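PDB 6I8W: Alpha/beta fold hydrolase from Pseudomonas aeruginosa, which acts as a membrane phospholipase A that degrades membrane phospholipids, is regarded as a virulence factor, and may also hydrolyse monoacylglycerols. Local coordinates for residues T25-A28 with S29-V33; Q107-D111 with V112-A116; G139-I142 with A143-A147; E172-E175 with D176-R179; K211-L214 with G215-A218. One frame throughout, in Å; residues are numbered along the deposited sequence.

Contact 1. Residues T25-A28 with S29-V33; sequences TLLA and SVRTV
R31 reaches back along its own helix to L27, one turn earlier, and the two side chains cross obliquely. The arginine starts with CG anti to its carbonyl carbon (chi1 -81°), which sends the chain back over the previous turn. CB and CG of R31 both lie 3.4 Å from L27 O, the oxygen that also accepts R31 N at 2.9 Å. From CG the chain runs extended: CD passes over L27 CG, and R31 NE comes 3.8 Å from L27 CD1. The guanidinium then lies across the end of the leucine. L27 CD2 sits over the centre of one R31 guanidinium face, 3.6 Å above its plane, so the methyl meets the flat cation face on while the N-H groups at the rim can turn to other partners. NE uses this in a salt bridge to D76.

On the same turns, L26 and V30 lie side by side, CD2 of L26 to CG2 of V30 at 4.1 Å, and V30 also touches a bound octyl glucoside. T32 OG1 bonds to A28 O at 2.7 Å, and T32 N bonds to it too, from the opposite face of the carbonyl plane. The threonine hydroxyl is therefore satisfied by its own helix. L27 also packs on Y213 and R217 of helix 208-234. The chemistry is a division of labour within one arginine: its face lies on hydrocarbon and its NE on a carboxylate.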
loop_
_atom_site.group_PDB
_atom_site.type_symbol
_atom_site.label_atom_id
_atom_site.label_comp_id
_atom_site.label_asym_id
_atom_site.label_seq_id
_atom_site.Cartn_x
_atom_site.Cartn_y
_atom_site.Cartn_z
ATOM N N THR A 25 -22.010 3.337 4.387
ATOM C CA THR A 25 -22.047 2.941 5.796
ATOM C C THR A 25 -21.463 1.540 5.956
ATOM O O THR A 25 -20.865 1.215 6.981
ATOM C CB THR A 25 -23.483 2.961 6.384
ATOM O OG1 THR A 25 -24.263 1.929 5.784
ATOM C CG2 THR A 25 -24.159 4.296 6.147
ATOM N N LEU A 26 -21.672 0.698 4.951
ATOM C CA LEU A 26 -21.087 -0.636 4.944
ATOM C C LEU A 26 -19.560 -0.541 5.041
ATOM O O LEU A 26 -18.933 -1.196 5.875
ATOM C CB LEU A 26 -21.481 -1.379 3.669
ATOM C CG LEU A 26 -21.429 -2.902 3.579
ATOM C CD1 LEU A 26 -22.302 -3.349 2.422
ATOM C CD2 LEU A 26 -20.026 -3.410 3.407
ATOM N N LEU A 27 -18.963 0.298 4.201
ATOM C CA LEU A 27 -17.507 0.446 4.217
ATOM C C LEU A 27 -17.056 1.022 5.556
ATOM O O LEU A 27 -16.052 0.587 6.120
ATOM C CB LEU A 27 -17.027 1.329 3.052
ATOM C CG LEU A 27 -15.526 1.659 2.986
ATOM C CD1 LEU A 27 -14.657 0.399 3.064
ATOM C CD2 LEU A 27 -15.177 2.515 1.741
ATOM N N ALA A 28 -17.811 1.985 6.077
ATOM C CA ALA A 28 -17.445 2.600 7.348
ATOM C C ALA A 28 -17.510 1.577 8.494
ATOM O O ALA A 28 -16.675 1.602 9.411
ATOM C CB ALA A 28 -18.353 3.800 7.638
ATOM N N SER A 29 -18.457 0.649 8.413
ATOM C CA SER A 29 -18.608 -0.375 9.448
ATOM C C SER A 29 -17.451 -1.365 9.388
ATOM O O SER A 29 -16.849 -1.704 10.408
ATOM C CB SER A 29 -19.941 -1.112 9.294
ATOM O OG SER A 29 -21.035 -0.241 9.507
ATOM N N VAL A 30 -17.133 -1.832 8.187
ATOM C CA VAL A 30 -16.018 -2.757 8.030
ATOM C C VAL A 30 -14.674 -2.116 8.439
ATOM O O VAL A 30 -13.830 -2.769 9.061
ATOM C CB VAL A 30 -15.946 -3.284 6.604
ATOM C CG1 VAL A 30 -14.703 -4.141 6.435
ATOM C CG2 VAL A 30 -17.185 -4.119 6.325
ATOM N N ARG A 31 -14.483 -0.840 8.105
ATOM C CA ARG A 31 -13.287 -0.109 8.532
ATOM C C ARG A 31 -13.249 -0.035 10.051
ATOM O O ARG A 31 -12.208 -0.225 10.666
ATOM C CB ARG A 31 -13.252 1.316 7.946
ATOM C CG ARG A 31 -12.754 1.397 6.510
ATOM C CD ARG A 31 -13.020 2.773 5.881
ATOM N NE ARG A 31 -12.325 2.900 4.608
ATOM C CZ ARG A 31 -12.475 3.918 3.764
ATOM N NH1 ARG A 31 -13.312 4.908 4.042
ATOM N NH2 ARG A 31 -11.772 3.950 2.641
ATOM N N THR A 32 -14.392 0.269 10.651
ATOM C CA THR A 32 -14.488 0.355 12.097
ATOM C C THR A 32 -14.074 -0.973 12.727
ATOM O O THR A 32 -13.304 -1.001 13.694
ATOM C CB THR A 32 -15.917 0.742 12.529
ATOM O OG1 THR A 32 -16.205 2.054 12.047
ATOM C CG2 THR A 32 -16.075 0.708 14.047
ATOM N N VAL A 33 -14.536 -2.080 12.152
ATOM C CA VAL A 33 -14.179 -3.386 12.705
ATOM C C VAL A 33 -12.694 -3.702 12.552
ATOM O O VAL A 33 -11.999 -4.008 13.528
ATOM C CB VAL A 33 -14.990 -4.525 12.033
ATOM C CG1 VAL A 33 -14.456 -5.913 12.457
ATOM C CG2 VAL A 33 -16.453 -4.401 12.378
#

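Contact 2. Residues Q107-D111 with V112-A116; sequences QASYD and VGTQA
D111, the N-cap residue, caps the first turn of helix 112-125 through its carboxylate: T114 N donates to D111 OD2 at 2.8 Å with an N-H...O angle of 164°. The amide meets that oxygen from above the carboxylate plane. D111 can do this because CG stands between the backbone N and the carbonyl carbon (chi1 69°), the crowded position, which swings the acid over the first backbone N-H groups of the helix. T114 OG1 also lies near D111 OD1, but that oxygen is modelled too close to S109 OG, and the detail there is doubtful. D111 O takes Q115 N at 3.0 Å, starting the regular helical pattern.

A second shell forms round Q115. Its side chain bends at chi2 and brings Q115 NE2 to the edge of the Y110 ring, 3.9 Å from Y110 CD1, with amide and ring planes 75° apart. Water 1 joins the same two residues, donating to Y110 O at 2.7 Å and accepting from Q115 NE2 at 3.0 Å. NE2 also donates to P97 O, and OE1 is held by R118, so both ends of the amide are fixed. Y110 OH bonds to P105 O.

Beyond this, V112 turns its methyls onto H141, I142 and L145 of helix 138-149 and onto L232 of helix 208-234, while the Y110 ring packs on I228. The capped turn thus packs against both helices.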
loop_
_atom_site.group_PDB
_atom_site.type_symbol
_atom_site.label_atom_id
_atom_site.label_comp_id
_atom_site.label_asym_id
_atom_site.label_seq_id
_atom_site.Cartn_x
_atom_site.Cartn_y
_atom_site.Cartn_z
ATOM N N GLN A 107 -2.223 18.677 -10.727
ATOM C CA GLN A 107 -0.998 19.060 -11.434
ATOM C C GLN A 107 0.290 18.659 -10.716
ATOM O O GLN A 107 1.378 19.086 -11.095
ATOM C CB GLN A 107 -0.979 20.578 -11.684
ATOM C CG GLN A 107 -2.112 21.083 -12.559
ATOM C CD GLN A 107 -2.167 20.378 -13.901
ATOM O OE1 GLN A 107 -3.215 19.868 -14.306
ATOM N NE2 GLN A 107 -1.037 20.344 -14.599
ATOM N N ALA A 108 0.186 17.829 -9.691
ATOM C CA ALA A 108 1.374 17.479 -8.931
ATOM C C ALA A 108 2.156 16.356 -9.613
ATOM O O ALA A 108 1.651 15.684 -10.518
ATOM C CB ALA A 108 0.994 17.077 -7.511
ATOM N N SER A 109 3.397 16.167 -9.183
ATOM C CA SER A 109 4.164 15.008 -9.594
ATOM C C SER A 109 3.921 13.854 -8.610
ATOM O O SER A 109 3.912 14.049 -7.393
ATOM C CB SER A 109 5.650 15.347 -9.676
ATOM O OG SER A 109 6.398 14.185 -9.990
ATOM N N TYR A 110 3.755 12.650 -9.141
ATOM C CA TYR A 110 3.518 11.497 -8.306
ATOM C C TYR A 110 4.567 10.419 -8.527
ATOM O O TYR A 110 4.341 9.261 -8.196
ATOM C CB TYR A 110 2.116 10.939 -8.552
ATOM C CG TYR A 110 1.018 11.871 -8.105
ATOM C CD1 TYR A 110 0.647 11.939 -6.770
ATOM C CD2 TYR A 110 0.361 12.690 -9.013
ATOM C CE1 TYR A 110 -0.348 12.795 -6.352
ATOM C CE2 TYR A 110 -0.644 13.544 -8.606
ATOM C CZ TYR A 110 -0.990 13.585 -7.267
ATOM O OH TYR A 110 -1.982 14.427 -6.839
ATOM N N ASP A 111 5.708 10.811 -9.090
ATOM C CA ASP A 111 6.846 9.906 -9.205
ATOM C C ASP A 111 7.334 9.490 -7.818
ATOM O O ASP A 111 7.117 10.205 -6.839
ATOM C CB ASP A 111 7.987 10.569 -9.979
ATOM C CG ASP A 111 8.615 11.704 -9.209
ATOM O OD1 ASP A 111 8.094 12.838 -9.282
ATOM O OD2 ASP A 111 9.607 11.453 -8.493
ATOM N N VAL A 112 8.019 8.356 -7.730
ATOM C CA VAL A 112 8.364 7.792 -6.423
ATOM C C VAL A 112 9.409 8.645 -5.696
ATOM O O VAL A 112 9.508 8.613 -4.470
ATOM C CB VAL A 112 8.872 6.346 -6.554
ATOM C CG1 VAL A 112 7.739 5.429 -6.982
ATOM C CG2 VAL A 112 10.046 6.267 -7.539
ATOM N N GLY A 113 10.199 9.397 -6.458
ATOM C CA GLY A 113 11.178 10.296 -5.870
ATOM C C GLY A 113 10.536 11.447 -5.106
ATOM O O GLY A 113 10.876 11.715 -3.955
ATOM N N THR A 114 9.592 12.123 -5.752
ATOM C CA THR A 114 8.805 13.165 -5.104
ATOM C C THR A 114 8.006 12.577 -3.920
ATOM O O THR A 114 7.941 13.159 -2.840
ATOM C CB THR A 114 7.849 13.832 -6.119
ATOM O OG1 THR A 114 8.605 14.296 -7.241
ATOM C CG2 THR A 114 7.097 14.994 -5.493
ATOM N N GLN A 115 7.416 11.405 -4.117
ATOM C CA GLN A 115 6.642 10.781 -3.042
ATOM C C GLN A 115 7.530 10.445 -1.828
ATOM O O GLN A 115 7.120 10.647 -0.692
ATOM C CB GLN A 115 5.938 9.524 -3.559
ATOM C CG GLN A 115 4.806 9.800 -4.552
ATOM C CD GLN A 115 3.514 10.259 -3.859
ATOM O OE1 GLN A 115 3.522 11.161 -3.023
ATOM N NE2 GLN A 115 2.413 9.611 -4.190
ATOM N N ALA A 116 8.756 9.979 -2.064
ATOM C CA ALA A 116 9.658 9.656 -0.953
ATOM C C ALA A 116 9.971 10.900 -0.110
ATOM O O ALA A 116 10.089 10.818 1.109
ATOM C CB ALA A 116 10.949 9.019 -1.465
HETATM O O HOH W 1 2.839 7.740 -6.497
#

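Contact 3. Residues G139-I142 with A143-A147; sequences GGHI and AALYA
A143 N donates to G139 O at 2.8 Å, in the first turns of helix 138-149, and G140 O with A144 N follows at 2.9 Å. The next rung is weak, L145 N to H141 O at 3.3 Å, before I142 O and Y146 N restore a normal length of 3.1 Å. Together they make one regular stretch of the helix, which belongs to the beta-alpha-beta unit between strands 131-136 and 154-160. G139 belongs to a GxSxG pattern consistent with the nucleophile elbow of alpha/beta hydrolases.

Side chains add little along the helix itself. A143 CB rests 3.4 Å from G139 O, and A144 CB 3.5 Å from G140 O; both methyls face strand 154-160, A143 on L157 and A144 on L159. H141 and L145 are one turn apart and only brush: H141 CD2 to L145 CD1 is 4.5 Å. With CG anti to the backbone N (chi1 -166°), the imidazole leaves the helix beside L145, and its NE2 donates to I237 O. The Y146 side chain leads away from residues 139-142, its OH bonded to Q153 OE1.

The two glycines put no side chain into the first turn, and small alanines bring the backbone close to the sheet. Polar atoms of H141 and Y146 in this buried stretch are met by partners outside the helix. Because I237 O can only accept, H141 NE2 must carry a proton in that bond.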
loop_
_atom_site.group_PDB
_atom_site.type_symbol
_atom_site.label_atom_id
_atom_site.label_comp_id
_atom_site.label_asym_id
_atom_site.label_seq_id
_atom_site.Cartn_x
_atom_site.Cartn_y
_atom_site.Cartn_z
ATOM N N GLY A 139 4.917 1.444 -3.004
ATOM C CA GLY A 139 5.312 1.945 -1.695
ATOM C C GLY A 139 6.683 1.436 -1.248
ATOM O O GLY A 139 7.403 2.103 -0.508
ATOM N N GLY A 140 7.046 0.238 -1.693
ATOM C CA GLY A 140 8.378 -0.288 -1.418
ATOM C C GLY A 140 9.421 0.458 -2.231
ATOM O O GLY A 140 10.527 0.715 -1.762
ATOM N N HIS A 141 9.063 0.802 -3.466
ATOM C CA HIS A 141 9.941 1.591 -4.330
ATOM C C HIS A 141 10.261 2.921 -3.632
ATOM O O HIS A 141 11.420 3.335 -3.534
ATOM C CB HIS A 141 9.275 1.821 -5.695
ATOM C CG HIS A 141 10.204 2.334 -6.757
ATOM N ND1 HIS A 141 9.825 2.461 -8.078
ATOM C CD2 HIS A 141 11.494 2.739 -6.695
ATOM C CE1 HIS A 141 10.844 2.926 -8.784
ATOM N NE2 HIS A 141 11.866 3.107 -7.968
ATOM N N ILE A 142 9.212 3.560 -3.124
ATOM C CA ILE A 142 9.307 4.805 -2.362
ATOM C C ILE A 142 10.107 4.641 -1.052
ATOM O O ILE A 142 10.951 5.474 -0.721
ATOM C CB ILE A 142 7.885 5.324 -2.033
ATOM C CG1 ILE A 142 7.189 5.824 -3.314
ATOM C CG2 ILE A 142 7.924 6.401 -0.947
ATOM C CD1 ILE A 142 5.655 5.934 -3.165
ATOM N N ALA A 143 9.829 3.574 -0.306
ATOM C CA ALA A 143 10.533 3.320 0.956
ATOM C C ALA A 143 12.031 3.137 0.733
ATOM O O ALA A 143 12.849 3.600 1.522
ATOM C CB ALA A 143 9.974 2.088 1.646
ATOM N N ALA A 144 12.391 2.429 -0.330
ATOM C CA ALA A 144 13.807 2.213 -0.610
ATOM C C ALA A 144 14.516 3.547 -0.861
ATOM O O ALA A 144 15.632 3.752 -0.389
ATOM C CB ALA A 144 13.988 1.279 -1.797
ATOM N N LEU A 145 13.863 4.465 -1.574
ATOM C CA LEU A 145 14.491 5.762 -1.858
ATOM C C LEU A 145 14.632 6.610 -0.593
ATOM O O LEU A 145 15.630 7.300 -0.411
ATOM C CB LEU A 145 13.712 6.537 -2.922
ATOM C CG LEU A 145 13.809 5.955 -4.329
ATOM C CD1 LEU A 145 12.898 6.731 -5.278
ATOM C CD2 LEU A 145 15.260 5.945 -4.825
ATOM N N TYR A 146 13.624 6.563 0.269
ATOM C CA TYR A 146 13.695 7.226 1.566
ATOM C C TYR A 146 14.929 6.721 2.328
ATOM O O TYR A 146 15.738 7.519 2.818
ATOM C CB TYR A 146 12.392 6.959 2.344
ATOM C CG TYR A 146 12.165 7.701 3.657
ATOM C CD1 TYR A 146 13.183 8.378 4.313
ATOM C CD2 TYR A 146 10.911 7.685 4.256
ATOM C CE1 TYR A 146 12.951 9.032 5.523
ATOM C CE2 TYR A 146 10.671 8.337 5.452
ATOM C CZ TYR A 146 11.693 9.001 6.086
ATOM O OH TYR A 146 11.435 9.641 7.280
ATOM N N ALA A 147 15.075 5.400 2.413
ATOM C CA ALA A 147 16.200 4.789 3.126
ATOM C C ALA A 147 17.551 5.157 2.512
ATOM O O ALA A 147 18.545 5.288 3.229
ATOM C CB ALA A 147 16.042 3.259 3.175
#

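Contact 4. Residues E172-E175 with D176-R179; sequences ELFE and DLER
E175 lies on a short surface helix, 172-177, and R179, just beyond it, folds back beside E175. The helix comes between strands 154-160 and 250-255 in the sequence, the region where alpha/beta hydrolases commonly carry a helical cap. The arginine chain bends at chi2 (88°) to return over the turn, and its NH1 faces two oxygens of E175. One is the backbone: R179 NH1 to E175 O is 2.9 Å, with the donor above the carbonyl plane. The other is the carboxylate, R179 NH1 to E175 OE1 at 2.8 Å, in a salt bridge whose carboxylate and guanidinium planes are 27° apart, nearly coplanar. E175 has a second deposited conformer, so this bridge is less certain than the backbone bond. Where both hold, a single N-H2 group spans a main-chain oxygen and a charge.

On another side of the helix the contact is hydrocarbon. L177 CG stands anti to its carbonyl carbon (chi1 -71°), and L177 CD1 reaches L173 CG at 4.0 Å, the two leucines meeting at a slant. The same L177 CD1 touches F174 CD1 at 4.1 Å, and here ring and leucine run alongside each other, pointing the same way. L173 continues onto F198 of helix 191-199 and onto V260, while F174 meets L261.

The acidic flank is spaced by solvent: E172 OE2 and D176 OD2 are 4.8 Å apart, and E172 also pairs with R259 through OE1. Water 2 lies between the two carboxylates, 3.1 Å from E172 OE2 and 2.8 Å from D176 OD2.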
loop_
_atom_site.group_PDB
_atom_site.type_symbol
_atom_site.label_atom_id
_atom_site.label_comp_id
_atom_site.label_asym_id
_atom_site.label_seq_id
_atom_site.Cartn_x
_atom_site.Cartn_y
_atom_site.Cartn_z
ATOM N N GLU A 172 3.839 -10.931 -15.378
ATOM C CA GLU A 172 2.611 -10.956 -16.152
ATOM C C GLU A 172 2.094 -9.524 -16.352
ATOM O O GLU A 172 1.485 -9.222 -17.379
ATOM C CB GLU A 172 1.575 -11.843 -15.465
ATOM C CG GLU A 172 0.328 -12.129 -16.274
ATOM C CD GLU A 172 -0.572 -13.149 -15.593
ATOM O OE1 GLU A 172 -0.053 -13.975 -14.806
ATOM O OE2 GLU A 172 -1.801 -13.111 -15.826
ATOM N N LEU A 173 2.327 -8.649 -15.372
ATOM C CA LEU A 173 1.985 -7.228 -15.534
ATOM C C LEU A 173 2.751 -6.619 -16.685
ATOM O O LEU A 173 2.164 -5.962 -17.543
ATOM C CB LEU A 173 2.276 -6.407 -14.273
ATOM C CG LEU A 173 2.141 -4.892 -14.540
ATOM C CD1 LEU A 173 0.695 -4.508 -14.867
ATOM C CD2 LEU A 173 2.663 -4.043 -13.372
ATOM N N PHE A 174 4.064 -6.817 -16.698
ATOM C CA PHE A 174 4.870 -6.202 -17.735
ATOM C C PHE A 174 4.540 -6.810 -19.094
ATOM O O PHE A 174 4.584 -6.115 -20.094
ATOM C CB PHE A 174 6.360 -6.302 -17.405
ATOM C CG PHE A 174 6.793 -5.376 -16.297
ATOM C CD1 PHE A 174 6.803 -4.005 -16.497
ATOM C CD2 PHE A 174 7.193 -5.864 -15.066
ATOM C CE1 PHE A 174 7.194 -3.140 -15.482
ATOM C CE2 PHE A 174 7.590 -5.007 -14.050
ATOM C CZ PHE A 174 7.585 -3.645 -14.254
ATOM N N GLU A 175 4.153 -8.082 -19.138
ATOM C CA GLU A 175 3.678 -8.711 -20.378
ATOM C C GLU A 175 2.401 -8.045 -20.865
ATOM O O GLU A 175 2.228 -7.758 -22.055
ATOM C CB GLU A 175 3.411 -10.204 -20.170
ATOM C CG GLU A 175 4.641 -11.054 -19.936
ATOM C CD GLU A 175 5.353 -11.390 -21.229
ATOM O OE1 GLU A 175 4.919 -10.894 -22.299
ATOM O OE2 GLU A 175 6.337 -12.159 -21.177
ATOM N N ASP A 176 1.487 -7.833 -19.918
ATOM C CA ASP A 176 0.201 -7.214 -20.205
ATOM C C ASP A 176 0.407 -5.813 -20.775
ATOM O O ASP A 176 -0.283 -5.414 -21.717
ATOM C CB ASP A 176 -0.663 -7.125 -18.950
ATOM C CG ASP A 176 -1.237 -8.470 -18.527
ATOM O OD1 ASP A 176 -1.164 -9.446 -19.311
ATOM O OD2 ASP A 176 -1.773 -8.537 -17.404
ATOM N N LEU A 177 1.352 -5.076 -20.189
ATOM C CA LEU A 177 1.604 -3.686 -20.578
ATOM C C LEU A 177 2.031 -3.583 -22.037
ATOM O O LEU A 177 1.737 -2.588 -22.703
ATOM C CB LEU A 177 2.653 -3.049 -19.663
ATOM C CG LEU A 177 2.141 -2.777 -18.236
ATOM C CD1 LEU A 177 3.229 -2.208 -17.346
ATOM C CD2 LEU A 177 0.924 -1.862 -18.251
ATOM N N GLU A 178 2.700 -4.615 -22.549
ATOM C CA GLU A 178 3.127 -4.575 -23.952
ATOM C C GLU A 178 1.947 -4.634 -24.910
ATOM O O GLU A 178 2.077 -4.279 -26.079
ATOM C CB GLU A 178 4.075 -5.739 -24.277
ATOM C CG GLU A 178 5.267 -5.895 -23.335
ATOM C CD GLU A 178 6.331 -4.839 -23.553
ATOM O OE1 GLU A 178 7.377 -4.898 -22.876
ATOM O OE2 GLU A 178 6.124 -3.954 -24.410
ATOM N N ARG A 179 0.795 -5.077 -24.420
ATOM C CA ARG A 179 -0.397 -5.135 -25.258
ATOM C C ARG A 179 -1.440 -4.113 -24.827
ATOM O O ARG A 179 -2.601 -4.205 -25.221
ATOM C CB ARG A 179 -0.995 -6.541 -25.263
ATOM C CG ARG A 179 -0.137 -7.573 -25.979
ATOM C CD ARG A 179 0.900 -8.222 -25.046
ATOM N NE ARG A 179 1.633 -9.286 -25.729
ATOM C CZ ARG A 179 2.618 -9.997 -25.191
ATOM N NH1 ARG A 179 2.990 -9.757 -23.944
ATOM N NH2 ARG A 179 3.226 -10.946 -25.897
HETATM O O HOH W 2 -3.454 -10.679 -16.723
HETATM O O HOH W 3 6.101 -4.225 -20.243
#

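Contact 5. Residues K211-L214 with G215-A218; sequences KRYL and GERA
R217 N donates to Y213 O at 2.8 Å, the shortest of the four backbone bonds of this turn; E216 N to R212 O follows at 2.9 Å, and G215 and A218 bond back to K211 and L214 in the same way.

The side chains then cover the turn. The Y213 ring, its CG anti to the backbone N, leans along the helix towards R217. The first torsion of R217 (chi1 -67°) and its extended chi2 put CD over one ring face, a CH-pi contact with R217 CD 3.8 Å from the Y213 ring centroid and 23° off the ring normal. R217 CD sits toward the rim, 3.5 Å from Y213 CE2. The contact is therefore made by the aliphatic part of the arginine, while the bend at chi3 carries the guanidinium onward at 50° to the ring. At the ring's edge, near its plane, E216 OE1 lies 4.0 Å from Y213 CD1. K211 stretches away to Q193.

In the fold, this part of helix 208-234 has helix 3-38 against its Y213 face, through P23, A24 and L27. L214 and A218 turn instead to F192 of helix 191-199, and L214 touches the bound myristic acid.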
loop_
_atom_site.group_PDB
_atom_site.type_symbol
_atom_site.label_atom_id
_atom_site.label_comp_id
_atom_site.label_asym_id
_atom_site.label_seq_id
_atom_site.Cartn_x
_atom_site.Cartn_y
_atom_site.Cartn_z
ATOM N N LYS A 211 -17.748 -5.891 -1.938
ATOM C CA LYS A 211 -16.947 -6.025 -3.148
ATOM C C LYS A 211 -17.420 -5.094 -4.266
ATOM O O LYS A 211 -16.614 -4.437 -4.901
ATOM C CB LYS A 211 -16.982 -7.468 -3.647
ATOM C CG LYS A 211 -16.269 -7.670 -4.973
ATOM C CD LYS A 211 -16.553 -9.061 -5.508
ATOM C CE LYS A 211 -16.505 -9.083 -7.026
ATOM N NZ LYS A 211 -16.855 -10.429 -7.578
ATOM N N ARG A 212 -18.728 -5.040 -4.492
ATOM C CA ARG A 212 -19.273 -4.181 -5.538
ATOM C C ARG A 212 -18.956 -2.701 -5.302
ATOM O O ARG A 212 -18.646 -1.964 -6.240
ATOM C CB ARG A 212 -20.787 -4.384 -5.660
ATOM C CG ARG A 212 -21.153 -5.616 -6.470
ATOM C CD ARG A 212 -22.652 -5.722 -6.733
ATOM N NE ARG A 212 -23.311 -6.642 -5.809
ATOM C CZ ARG A 212 -24.083 -6.261 -4.796
ATOM N NH1 ARG A 212 -24.307 -4.970 -4.577
ATOM N NH2 ARG A 212 -24.640 -7.173 -4.009
ATOM N N TYR A 213 -19.048 -2.256 -4.056
ATOM C CA TYR A 213 -18.750 -0.859 -3.747
ATOM C C TYR A 213 -17.269 -0.579 -3.940
ATOM O O TYR A 213 -16.901 0.464 -4.472
ATOM C CB TYR A 213 -19.210 -0.500 -2.340
ATOM C CG TYR A 213 -19.032 0.954 -1.962
ATOM C CD1 TYR A 213 -19.643 1.969 -2.706
ATOM C CD2 TYR A 213 -18.371 1.309 -0.801
ATOM C CE1 TYR A 213 -19.525 3.299 -2.335
ATOM C CE2 TYR A 213 -18.253 2.630 -0.420
ATOM C CZ TYR A 213 -18.826 3.620 -1.190
ATOM O OH TYR A 213 -18.701 4.923 -0.789
ATOM N N LEU A 214 -16.414 -1.494 -3.495
ATOM C CA LEU A 214 -14.972 -1.326 -3.706
ATOM C C LEU A 214 -14.685 -1.214 -5.208
ATOM O O LEU A 214 -13.875 -0.385 -5.634
ATOM C CB LEU A 214 -14.181 -2.488 -3.103
ATOM C CG LEU A 214 -14.210 -2.551 -1.575
ATOM C CD1 LEU A 214 -13.479 -3.788 -1.067
ATOM C CD2 LEU A 214 -13.627 -1.272 -0.978
ATOM N N GLY A 215 -15.367 -2.040 -6.001
ATOM C CA GLY A 215 -15.230 -2.003 -7.447
ATOM C C GLY A 215 -15.723 -0.684 -8.033
ATOM O O GLY A 215 -15.121 -0.146 -8.964
ATOM N N GLU A 216 -16.826 -0.167 -7.498
ATOM C CA GLU A 216 -17.339 1.126 -7.940
ATOM C C GLU A 216 -16.327 2.226 -7.628
ATOM O O GLU A 216 -16.030 3.069 -8.474
ATOM C CB GLU A 216 -18.680 1.442 -7.279
ATOM C CG GLU A 216 -19.840 0.593 -7.773
ATOM C CD GLU A 216 -21.140 0.896 -7.049
ATOM O OE1 GLU A 216 -21.215 1.933 -6.353
ATOM O OE2 GLU A 216 -22.087 0.092 -7.178
ATOM N N ARG A 217 -15.777 2.199 -6.419
ATOM C CA ARG A 217 -14.773 3.183 -6.027
ATOM C C ARG A 217 -13.527 3.110 -6.914
ATOM O O ARG A 217 -12.941 4.137 -7.251
ATOM C CB ARG A 217 -14.387 2.989 -4.554
ATOM C CG ARG A 217 -15.523 3.307 -3.588
ATOM C CD ARG A 217 -15.206 2.824 -2.184
ATOM N NE ARG A 217 -13.948 3.370 -1.688
ATOM C CZ ARG A 217 -13.827 4.552 -1.092
ATOM N NH1 ARG A 217 -14.892 5.323 -0.914
ATOM N NH2 ARG A 217 -12.637 4.962 -0.673
ATOM N N ALA A 218 -13.120 1.895 -7.277
ATOM C CA ALA A 218 -11.949 1.704 -8.133
ATOM C C ALA A 218 -12.185 2.261 -9.539
ATOM O O ALA A 218 -11.296 2.876 -10.130
ATOM C CB ALA A 218 -11.572 0.225 -8.195
#

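Overall arrangement
The contacts fall into two touching pairs and one separate turn. Contacts 1 and 5 join helices 3-38 and 208-234: L27 CD2 lies 3.8 Å from Y213 CE2, and R31 NH2 3.6 Å from R217 NH2, like charges; R31 is also salt-bridged to D76 through NE. Contacts 2 and 3 pack helix to helix, with Q115 CB 3.6 Å from I142 CD1. Contact 4 touches none; its nearest atoms are about 9 Å from contact 3. From the bound myristic acid, which touches L214 of contact 5, the V30 side chain is about 4 Å away, and G139 and the L173 side chain about 8 Å. G139 lies beside a probable catalytic triad, S137, D258 and H286.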